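Local coordinates for D-glyceraldehyde dehydrogenase (NADP(+)) (Thermoplasma acidophilum, PDB 5IZD), which catalyses the NADP-dependent oxidation of D-glyceraldehyde to (R)-glycerate in the non-phosphorylated Entner-Doudoroff pathway, at residues Y110-W114 with E458-I464; M262-L266 with T296-F301. All coordinates share one frame; numbering follows the deposited sequence.

Contact 1 of 2, residues Y110-W114 with E458-I464; sequences YYAEW and EGSKYGI
Ser460, whose CA sits 3.3 Å from the phenol OH of Tyr110, has its own hydroxyl held by two hydrogen bonds. Ser460 OG donates to Gly459 O at 2.7 Å, in the carbonyl plane and on a lone pair, and accepts from Tyr462 N at 3.0 Å, which makes an ST turn. Between 110-114 and 458-464 themselves there is no hydrogen bond: Tyr111 OH comes close to Gly459 N, but the angle is poor. Gly459 has a positive phi (94°) and leaves room for Tyr111 OH.

The rest is apolar. Ile464 CG2 sits over one face of the Trp114 indole, 3.9 Å from the centroid of the five-membered ring and 10° off its normal. With CG1 anti to the backbone N (chi1 -174°) and the chain extended beyond it, Ile464 sends CD1 between Trp114 CB, 3.7 Å away, and the edge of the Tyr111 ring at CD1. The far end of the indole meets the lysine backbone and stem, Trp114 CZ2 lying 3.6 Å from Lys461 CA. Within its own segment, Trp114 NE1 gives Tyr110 OH a weak hydrogen bond. With Trp114 replaced by an alanine, Ile464 CG2 is likely to lose the aromatic face it lies on, and Tyr110 OH the weak N-H bond.

Trp114 also makes a cation-pi contact with Lys117 of the second subunit, while Lys461 NZ pairs with Glu121 of the third. Glu458 is salt-bridged to Lys158 on helix 153-164. This is a buried corner of the aldehyde dehydrogenase fold, where the C-terminal part of helix 94-112 and the residues just after it meet the short helix 460-465 leading into strand 468-476, with two neighbouring subunits alongside.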
loop_
_atom_site.group_PDB
_atom_site.type_symbol
_atom_site.label_atom_id
_atom_site.label_comp_id
_atom_site.label_asym_id
_atom_site.label_seq_id
_atom_site.Cartn_x
_atom_site.Cartn_y
_atom_site.Cartn_z
ATOM N N TYR A 110 -12.061 15.368 -4.297
ATOM C CA TYR A 110 -11.203 14.392 -3.653
ATOM C C TYR A 110 -11.416 12.994 -4.242
ATOM O O TYR A 110 -10.433 12.332 -4.586
ATOM C CB TYR A 110 -11.441 14.360 -2.165
ATOM C CG TYR A 110 -10.716 13.208 -1.481
ATOM C CD1 TYR A 110 -9.366 13.329 -1.058
ATOM C CD2 TYR A 110 -11.380 11.988 -1.240
ATOM C CE1 TYR A 110 -8.722 12.267 -0.420
ATOM C CE2 TYR A 110 -10.715 10.917 -0.660
ATOM C CZ TYR A 110 -9.391 11.071 -0.248
ATOM O OH TYR A 110 -8.790 9.991 0.328
ATOM N N TYR A 111 -12.677 12.558 -4.394
ATOM C CA TYR A 111 -12.931 11.226 -4.913
ATOM C C TYR A 111 -12.542 11.083 -6.379
ATOM O O TYR A 111 -11.967 10.035 -6.783
ATOM C CB TYR A 111 -14.361 10.756 -4.675
ATOM C CG TYR A 111 -14.645 10.437 -3.230
ATOM C CD1 TYR A 111 -13.995 9.411 -2.590
ATOM C CD2 TYR A 111 -15.565 11.167 -2.501
ATOM C CE1 TYR A 111 -14.214 9.127 -1.276
ATOM C CE2 TYR A 111 -15.833 10.876 -1.185
ATOM C CZ TYR A 111 -15.158 9.839 -0.568
ATOM O OH TYR A 111 -15.365 9.519 0.771
ATOM N N ALA A 112 -12.835 12.110 -7.177
ATOM C CA ALA A 112 -12.423 12.117 -8.565
ATOM C C ALA A 112 -10.907 12.068 -8.731
ATOM O O ALA A 112 -10.426 11.435 -9.671
ATOM C CB ALA A 112 -13.026 13.284 -9.323
ATOM N N GLU A 113 -10.151 12.653 -7.800
ATOM C CA GLU A 113 -8.650 12.568 -7.854
ATOM C C GLU A 113 -8.037 11.173 -7.715
ATOM O O GLU A 113 -6.839 10.982 -7.996
ATOM C CB GLU A 113 -7.998 13.509 -6.836
ATOM C CG GLU A 113 -8.223 15.031 -7.101
ATOM C CD GLU A 113 -7.840 15.911 -5.918
ATOM O OE1 GLU A 113 -7.829 15.366 -4.799
ATOM O OE2 GLU A 113 -7.520 17.121 -6.054
ATOM N N TRP A 114 -8.849 10.200 -7.369
ATOM C CA TRP A 114 -8.418 8.826 -7.271
ATOM C C TRP A 114 -8.325 8.125 -8.628
ATOM O O TRP A 114 -7.968 6.987 -8.692
ATOM C CB TRP A 114 -9.271 8.039 -6.313
ATOM C CG TRP A 114 -8.882 8.213 -4.930
ATOM C CD1 TRP A 114 -9.561 8.849 -3.998
ATOM C CD2 TRP A 114 -7.716 7.691 -4.293
ATOM N NE1 TRP A 114 -8.921 8.795 -2.818
ATOM C CE2 TRP A 114 -7.766 8.087 -2.973
ATOM C CE3 TRP A 114 -6.630 6.940 -4.724
ATOM C CZ2 TRP A 114 -6.784 7.753 -2.064
ATOM C CZ3 TRP A 114 -5.656 6.629 -3.826
ATOM C CH2 TRP A 114 -5.732 7.030 -2.521
ATOM N N GLU A 458 -16.284 4.999 5.032
ATOM C CA GLU A 458 -16.229 5.949 3.917
ATOM C C GLU A 458 -15.141 7.011 4.065
ATOM O O GLU A 458 -14.880 7.512 5.150
ATOM C CB GLU A 458 -17.573 6.641 3.779
ATOM C CG GLU A 458 -18.697 5.682 3.494
ATOM C CD GLU A 458 -20.092 6.345 3.592
ATOM O OE1 GLU A 458 -20.816 6.549 2.550
ATOM O OE2 GLU A 458 -20.431 6.654 4.767
ATOM N N GLY A 459 -14.517 7.358 2.967
ATOM C CA GLY A 459 -13.421 8.252 2.979
ATOM C C GLY A 459 -12.095 7.547 3.042
ATOM O O GLY A 459 -11.981 6.410 3.500
ATOM N N SER A 460 -11.064 8.261 2.631
ATOM C CA SER A 460 -9.712 7.725 2.472
ATOM C C SER A 460 -9.603 6.743 1.316
ATOM O O SER A 460 -10.570 6.331 0.706
ATOM C CB SER A 460 -9.150 7.104 3.787
ATOM O OG SER A 460 -9.446 5.705 3.926
ATOM N N LYS A 461 -8.370 6.362 1.029
ATOM C CA LYS A 461 -8.098 5.225 0.134
ATOM C C LYS A 461 -8.971 4.012 0.462
ATOM O O LYS A 461 -9.492 3.349 -0.431
ATOM C CB LYS A 461 -6.610 4.809 0.278
ATOM C CG LYS A 461 -6.118 3.699 -0.675
ATOM C CD LYS A 461 -4.644 3.257 -0.409
ATOM C CE LYS A 461 -4.261 3.410 1.055
ATOM N NZ LYS A 461 -2.857 2.945 1.387
ATOM N N TYR A 462 -9.093 3.704 1.744
ATOM C CA TYR A 462 -9.837 2.536 2.135
ATOM C C TYR A 462 -11.335 2.692 1.854
ATOM O O TYR A 462 -11.989 1.728 1.565
ATOM C CB TYR A 462 -9.620 2.222 3.626
ATOM C CG TYR A 462 -8.166 1.837 3.919
ATOM C CD1 TYR A 462 -7.697 0.559 3.668
ATOM C CD2 TYR A 462 -7.280 2.759 4.440
ATOM C CE1 TYR A 462 -6.303 0.220 3.888
ATOM C CE2 TYR A 462 -5.933 2.428 4.686
ATOM C CZ TYR A 462 -5.452 1.168 4.402
ATOM O OH TYR A 462 -4.106 0.849 4.717
ATOM N N GLY A 463 -11.865 3.885 2.011
ATOM C CA GLY A 463 -13.312 4.143 1.770
ATOM C C GLY A 463 -13.708 3.988 0.311
ATOM O O GLY A 463 -14.638 3.266 -0.015
ATOM N N ILE A 464 -12.973 4.622 -0.567
ATOM C CA ILE A 464 -13.217 4.497 -1.971
ATOM C C ILE A 464 -12.982 3.034 -2.394
ATOM O O ILE A 464 -13.746 2.511 -3.166
ATOM C CB ILE A 464 -12.456 5.548 -2.799
ATOM C CG1 ILE A 464 -12.849 5.471 -4.270
ATOM C CG2 ILE A 464 -10.956 5.439 -2.596
ATOM C CD1 ILE A 464 -12.459 6.648 -5.112
#

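Contact 2 of 2, residues M262-L266 with T296-F301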
loop_
_atom_site.group_PDB
_atom_site.type_symbol
_atom_site.label_atom_id
_atom_site.label_comp_id
_atom_site.label_asym_id
_atom_site.label_seq_id
_atom_site.Cartn_x
_atom_site.Cartn_y
_atom_site.Cartn_z
ATOM N N MET A 262 -9.737 25.414 28.646
ATOM C CA MET A 262 -11.173 25.614 28.887
ATOM C C MET A 262 -11.910 26.239 27.691
ATOM O O MET A 262 -12.957 25.753 27.283
ATOM C CB MET A 262 -11.397 26.503 30.114
ATOM C CG MET A 262 -10.991 25.878 31.449
ATOM S SD MET A 262 -12.063 24.512 31.936
ATOM C CE MET A 262 -13.595 25.459 32.152
ATOM N N ASP A 263 -11.344 27.314 27.156
ATOM C CA ASP A 263 -11.908 28.015 26.020
ATOM C C ASP A 263 -12.029 27.090 24.839
ATOM O O ASP A 263 -13.047 27.044 24.212
ATOM C CB ASP A 263 -11.072 29.252 25.615
ATOM C CG ASP A 263 -11.312 30.466 26.529
ATOM O OD1 ASP A 263 -12.267 30.471 27.324
ATOM O OD2 ASP A 263 -10.519 31.431 26.450
ATOM N N ASN A 264 -10.985 26.325 24.546
ATOM C CA ASN A 264 -11.054 25.461 23.375
ATOM C C ASN A 264 -12.073 24.338 23.520
ATOM O O ASN A 264 -12.780 24.024 22.571
ATOM C CB ASN A 264 -9.659 24.965 22.963
ATOM C CG ASN A 264 -8.860 26.073 22.294
ATOM O OD1 ASN A 264 -9.443 27.049 21.764
ATOM N ND2 ASN A 264 -7.520 25.950 22.324
ATOM N N ALA A 265 -12.149 23.782 24.733
ATOM C CA ALA A 265 -13.061 22.694 25.023
ATOM C C ALA A 265 -14.506 23.177 24.872
ATOM O O ALA A 265 -15.306 22.501 24.238
ATOM C CB ALA A 265 -12.825 22.161 26.403
ATOM N N LEU A 266 -14.800 24.333 25.472
ATOM C CA LEU A 266 -16.122 24.973 25.367
ATOM C C LEU A 266 -16.515 25.340 23.936
ATOM O O LEU A 266 -17.635 25.112 23.547
ATOM C CB LEU A 266 -16.239 26.195 26.281
ATOM C CG LEU A 266 -16.315 25.820 27.747
ATOM C CD1 LEU A 266 -15.961 26.997 28.672
ATOM C CD2 LEU A 266 -17.687 25.250 28.050
ATOM N N THR A 296 -17.008 24.988 37.196
ATOM C CA THR A 296 -16.726 26.089 36.250
ATOM C C THR A 296 -17.118 25.745 34.832
ATOM O O THR A 296 -17.791 26.581 34.164
ATOM C CB THR A 296 -15.264 26.522 36.219
ATOM O OG1 THR A 296 -14.952 27.033 37.486
ATOM C CG2 THR A 296 -15.044 27.678 35.247
ATOM N N PHE A 297 -16.744 24.538 34.387
ATOM C CA PHE A 297 -17.080 24.107 33.032
ATOM C C PHE A 297 -18.609 24.176 32.768
ATOM O O PHE A 297 -19.053 24.820 31.805
ATOM C CB PHE A 297 -16.533 22.710 32.706
ATOM C CG PHE A 297 -16.631 22.355 31.244
ATOM C CD1 PHE A 297 -17.804 21.851 30.706
ATOM C CD2 PHE A 297 -15.563 22.554 30.401
ATOM C CE1 PHE A 297 -17.891 21.533 29.362
ATOM C CE2 PHE A 297 -15.645 22.257 29.056
ATOM C CZ PHE A 297 -16.796 21.728 28.537
ATOM N N MET A 298 -19.393 23.523 33.613
ATOM C CA MET A 298 -20.852 23.478 33.409
ATOM C C MET A 298 -21.532 24.844 33.449
ATOM O O MET A 298 -22.455 25.079 32.680
ATOM C CB MET A 298 -21.531 22.592 34.445
ATOM C CG MET A 298 -21.164 21.122 34.339
ATOM S SD MET A 298 -21.266 20.445 32.691
ATOM C CE MET A 298 -23.053 20.562 32.380
ATOM N N SER A 299 -21.045 25.716 34.328
ATOM C CA SER A 299 -21.529 27.099 34.458
ATOM C C SER A 299 -21.251 27.879 33.157
ATOM O O SER A 299 -22.143 28.489 32.582
ATOM C CB SER A 299 -20.804 27.721 35.668
ATOM O OG SER A 299 -20.994 29.110 35.760
ATOM N N ARG A 300 -20.012 27.801 32.658
ATOM C CA ARG A 300 -19.622 28.493 31.431
ATOM C C ARG A 300 -20.444 27.929 30.259
ATOM O O ARG A 300 -20.930 28.691 29.416
ATOM C CB ARG A 300 -18.096 28.383 31.178
ATOM C CG ARG A 300 -17.283 29.163 32.204
ATOM C CD ARG A 300 -15.810 29.337 31.848
ATOM N NE ARG A 300 -15.735 30.084 30.590
ATOM C CZ ARG A 300 -14.675 30.139 29.785
ATOM N NH1 ARG A 300 -13.547 29.517 30.084
ATOM N NH2 ARG A 300 -14.762 30.879 28.676
ATOM N N PHE A 301 -20.654 26.608 30.244
ATOM C CA PHE A 301 -21.356 25.943 29.146
ATOM C C PHE A 301 -22.834 26.321 29.115
ATOM O O PHE A 301 -23.401 26.555 28.039
ATOM C CB PHE A 301 -21.238 24.416 29.257
ATOM C CG PHE A 301 -21.992 23.656 28.196
ATOM C CD1 PHE A 301 -21.841 23.971 26.847
ATOM C CD2 PHE A 301 -22.799 22.557 28.544
ATOM C CE1 PHE A 301 -22.518 23.244 25.870
ATOM C CE2 PHE A 301 -23.467 21.829 27.562
ATOM C CZ PHE A 301 -23.341 22.185 26.228
#
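Helices 262-266 and 296-301 run 10.9 Å apart at closest approach and cross at -52°, drawing together toward Leu266 and Phe301. They belong to the alpha/beta catalytic domain of the aldehyde dehydrogenase fold: helix 262-274 is the connection of a beta-alpha-beta crossover between parallel strands 252-256 and 284-290, and helix 294-305 follows the second strand.

Leu266 works in two directions. Its CD2 branch lies over one face of the Phe297 ring, 3.8 Å from the centroid and 18° off the normal, and also touches Phe301 CB. Phe297 CG is anti to the backbone N, which carries the ring across to the other helix, where Ala265 CB meets its edge and Met262 CE reaches CD2 at 3.9 Å. The chain of Met262 is bent at both later torsions, folding its methyl back toward Phe297. Phe297 also packs on Leu287 and Val289 of strand 284-290.

Toward the outside the contact turns ionic, and Phe492 of the third subunit packs on Asp263, Leu266 and Arg300. Arg300 grips Asp263 OD1 end-on in a salt bridge of two hydrogen bonds, the oxygen lying in the guanidinium plane and the carboxylate turned 78° from it. NH2 meets OD1 at 2.9 Å, nearly along its C-O axis; NH1, at 3.2 Å, comes on the anti side, out of the carboxylate plane. The other Leu266 methyl, CD1, lies over the centre of that guanidinium, 3.6 Å from Arg300 CZ.

The centre of contact 1, the buried one, is about 14 Å from the centre of the chain, that of contact 2, only partly buried, about 29 Å. They share no helix: the first joins chain regions more than 340 residues apart, the second neighbouring helices of the catalytic domain, and their nearest atoms are about 24 Å apart. Aromatic faces receive aliphatic methyls in both. Their polar chemistry differs, however: contact 1 has no hydrogen bond across it and its charged ends look to helix 153-164 or other subunits, while contact 2 closes its own salt bridge on the outer side. The third subunit reaches both.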